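Local coordinates for Ycf54-like protein (Synechocystis sp. PCC 6803, PDB 5M2P), which is needed for protochlorophyllide formation, probably as a component of the Mg-protoporphyrin IX monomethylester cyclase of chlorophyll biosynthesis, at residues Phe78-Trp81 against Val82-Leu86. Residues are numbered along the deposited sequence; the frame is centred on the assembly and turned at random.
Sequences FIVW and VKLRL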
ATOM      1  N   PHE A  78       3.099 -10.528   1.916  1.00  9.72           N
ATOM      2  CA  PHE A  78       2.648 -10.012   0.644  1.00  8.44           C
ATOM      3  C   PHE A  78       3.431  -8.760   0.278  1.00  7.40           C
ATOM      4  O   PHE A  78       3.871  -8.591  -0.855  1.00  7.87           O
ATOM      5  CB  PHE A  78       1.137  -9.756   0.663  1.00  9.51           C
ATOM      6  CG  PHE A  78       0.634  -9.174  -0.610  1.00 10.21           C
ATOM      7  CD1 PHE A  78       0.711  -9.896  -1.788  1.00 11.74           C
ATOM      8  CD2 PHE A  78       0.110  -7.892  -0.655  1.00 10.55           C
ATOM      9  CE1 PHE A  78       0.270  -9.368  -2.973  1.00 14.06           C
ATOM     10  CE2 PHE A  78      -0.343  -7.359  -1.861  1.00 12.50           C
ATOM     11  CZ  PHE A  78      -0.258  -8.110  -3.017  1.00 13.97           C
ATOM     12  N   ILE A  79       3.668  -7.885   1.246  1.00  7.60           N
ATOM     13  CA  ILE A  79       4.429  -6.667   0.966  1.00  7.83           C
ATOM     14  C   ILE A  79       5.900  -6.958   0.712  1.00  6.90           C
ATOM     15  O   ILE A  79       6.517  -6.289  -0.081  1.00  7.28           O
ATOM     16  CB  ILE A  79       4.169  -5.582   2.037  1.00  8.77           C
ATOM     17  CG1 ILE A  79       2.680  -5.207   2.069  1.00 10.76           C
ATOM     18  CG2 ILE A  79       5.017  -4.350   1.778  1.00 10.62           C
ATOM     19  CD1 ILE A  79       2.163  -4.590   0.800  1.00 10.41           C
ATOM     20  N   VAL A  80       6.454  -7.992   1.340  1.00  7.79           N
ATOM     21  CA  VAL A  80       7.807  -8.413   1.030  1.00  8.80           C
ATOM     22  C   VAL A  80       7.878  -8.767  -0.464  1.00  7.96           C
ATOM     23  O   VAL A  80       8.811  -8.352  -1.171  1.00  8.81           O
ATOM     24  CB  VAL A  80       8.223  -9.630   1.900  1.00  9.14           C
ATOM     25  CG1 VAL A  80       9.521 -10.238   1.388  1.00 11.29           C
ATOM     26  CG2 VAL A  80       8.356  -9.193   3.345  1.00 11.14           C
ATOM     27  N   TRP A  81       6.896  -9.520  -0.940  1.00  7.45           N
ATOM     28  CA  TRP A  81       6.808  -9.887  -2.359  1.00  9.06           C
ATOM     29  C   TRP A  81       6.667  -8.651  -3.232  1.00  7.82           C
ATOM     30  O   TRP A  81       7.332  -8.525  -4.236  1.00  7.93           O
ATOM     31  CB  TRP A  81       5.658 -10.861  -2.633  1.00 10.76           C
ATOM     32  CG  TRP A  81       5.373 -11.049  -4.108  1.00 12.81           C
ATOM     33  CD1 TRP A  81       6.062 -11.826  -4.975  1.00 18.65           C
ATOM     34  CD2 TRP A  81       4.372 -10.358  -4.880  1.00 14.15           C
ATOM     35  NE1 TRP A  81       5.557 -11.673  -6.240  1.00 16.98           N
ATOM     36  CE2 TRP A  81       4.519 -10.776  -6.208  1.00 17.06           C
ATOM     37  CE3 TRP A  81       3.372  -9.417  -4.568  1.00 14.92           C
ATOM     38  CZ2 TRP A  81       3.713 -10.301  -7.227  1.00 16.73           C
ATOM     39  CZ3 TRP A  81       2.567  -8.958  -5.571  1.00 14.43           C
ATOM     40  CH2 TRP A  81       2.732  -9.402  -6.886  1.00 17.40           C
ATOM     41  N   VAL A  82       5.801  -7.733  -2.835  1.00  6.60           N
ATOM     42  CA  VAL A  82       5.603  -6.529  -3.646  1.00  7.05           C
ATOM     43  C   VAL A  82       6.924  -5.782  -3.810  1.00  6.32           C
ATOM     44  O   VAL A  82       7.255  -5.307  -4.910  1.00  6.90           O
ATOM     45  CB  VAL A  82       4.537  -5.586  -3.026  1.00  7.20           C
ATOM     46  CG1 VAL A  82       4.516  -4.246  -3.730  1.00  8.44           C
ATOM     47  CG2 VAL A  82       3.147  -6.211  -3.032  1.00  8.86           C
ATOM     48  N   LYS A  83       7.689  -5.657  -2.725  1.00  5.82           N
ATOM     49  CA  LYS A  83       8.968  -4.958  -2.822  1.00  6.85           C
ATOM     50  C   LYS A  83       9.921  -5.666  -3.780  1.00  7.21           C
ATOM     51  O   LYS A  83      10.624  -5.042  -4.550  1.00  8.03           O
ATOM     52  CB  LYS A  83       9.576  -4.747  -1.429  1.00  8.61           C
ATOM     53  CG  LYS A  83      11.049  -4.350  -1.413  1.00 12.10           C
ATOM     54  CD  LYS A  83      11.487  -3.065  -2.107  1.00 15.86           C
ATOM     55  CE  LYS A  83      13.018  -2.987  -2.078  1.00 20.00           C
ATOM     56  NZ  LYS A  83      13.594  -1.797  -2.778  1.00 17.67           N
ATOM     57  N   LEU A  84      10.006  -6.991  -3.686  1.00  7.93           N
ATOM     58  CA  LEU A  84      10.926  -7.738  -4.536  1.00  8.62           C
ATOM     59  C   LEU A  84      10.469  -7.714  -5.987  1.00  9.02           C
ATOM     60  O   LEU A  84      11.291  -7.789  -6.892  1.00 11.25           O
ATOM     61  CB  LEU A  84      11.014  -9.169  -4.027  1.00 10.87           C
ATOM     62  CG  LEU A  84      11.688  -9.330  -2.682  1.00 13.01           C
ATOM     63  CD1 LEU A  84      11.449 -10.754  -2.250  1.00 14.73           C
ATOM     64  CD2 LEU A  84      13.176  -9.009  -2.723  1.00 14.20           C
ATOM     65  N   ARG A  85       9.159  -7.623  -6.211  1.00  8.35           N
ATOM     66  CA  ARG A  85       8.592  -7.622  -7.561  0.50  8.71           C
ATOM     67  C   ARG A  85       8.758  -6.258  -8.221  1.00  9.07           C
ATOM     68  O   ARG A  85       9.107  -6.171  -9.395  1.00 13.40           O
ATOM     69  CB  ARG A  85       7.117  -8.039  -7.504  0.50 10.52           C
ATOM     70  CG  ARG A  85       6.313  -7.848  -8.775  0.50 13.29           C
ATOM     71  CD  ARG A  85       6.437  -9.019  -9.728  0.50 13.82           C
ATOM     72  NE  ARG A  85       5.801  -8.641 -10.978  0.50 16.56           N
ATOM     73  CZ  ARG A  85       4.983  -9.414 -11.671  0.50 16.13           C
ATOM     74  NH1 ARG A  85       4.665 -10.615 -11.231  0.50 13.61           N
ATOM     75  NH2 ARG A  85       4.459  -8.950 -12.790  0.50 19.05           N
ATOM     76  N   LEU A  86       8.493  -5.190  -7.469  1.00  8.36           N
ATOM     77  CA  LEU A  86       8.540  -3.825  -8.020  1.00  9.03           C
ATOM     78  C   LEU A  86       9.863  -3.120  -7.866  1.00  8.27           C
ATOM     79  O   LEU A  86      10.243  -2.322  -8.751  1.00  9.94           O
ATOM     80  CB  LEU A  86       7.473  -2.942  -7.390  1.00  8.08           C
ATOM     81  CG  LEU A  86       6.056  -3.356  -7.710  1.00 10.23           C
ATOM     82  CD1 LEU A  86       5.097  -2.413  -7.014  1.00 10.28           C
ATOM     83  CD2 LEU A  86       5.788  -3.370  -9.208  1.00 11.69           C
TER
HETATM   84  O   HOH W   1       6.251 -12.102  -8.918  1.00 30.13           O
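Trp81 meets Arg85 and Phe78 meets Val82 in a local i to i+4 contact within helix 76-86, which packs against the antiparallel sheet and alongside helix 21-36. Four successive backbone hydrogen bonds, from the amides of Val82, Lys83, Leu84 and Arg85 to the carbonyls four residues earlier, make this a regular alpha-helix; Arg85 N to Trp81 O is 2.8 Å. On the buried side, Val82 CG2 sits over one face of the Phe78 ring, a CH-pi contact 4.0 Å from the centroid and 18° off the normal. The same methyl lies 3.6 Å from Trp81 CE3, so one valine branch touches both aromatic side chains. Phe78 continues inward to Phe43 and Ile71, while Val82 reaches Ala10 on strand 5-13. Trp81 and Arg85 both have CG anti to the backbone N (chi1 169°), which lays the two side chains alongside each other, pointing the same way. Arg85 CB stands over the five-membered ring of Trp81, 4.3 Å from its centroid, and Arg85 CG lies 3.9 Å from Trp81 CZ2. Beyond this aliphatic stem, in the modelled conformer of Arg85, the guanidinium plane is turned 73° from the indole plane. A water in the plane of the indole accepts from Trp81 NE1 at 2.8 Å; its second bond, from Arg85 NH1 at 3.2 Å, is provisional, since Arg85 adopts two conformers. Replacing Trp81 by an alanine here would probably leave the Arg85 stem without its aromatic support, remove one anchor of the water and leave Val82 CG2 without one of its two aromatic neighbours. Trp81 also touches Val26 and Arg85 touches Pro22, both on helix 21-36. The contact thus grades from a buried CH-pi contact between Phe78 and Val82, beside the sheet, to a polar edge where the indole N-H is satisfied by water.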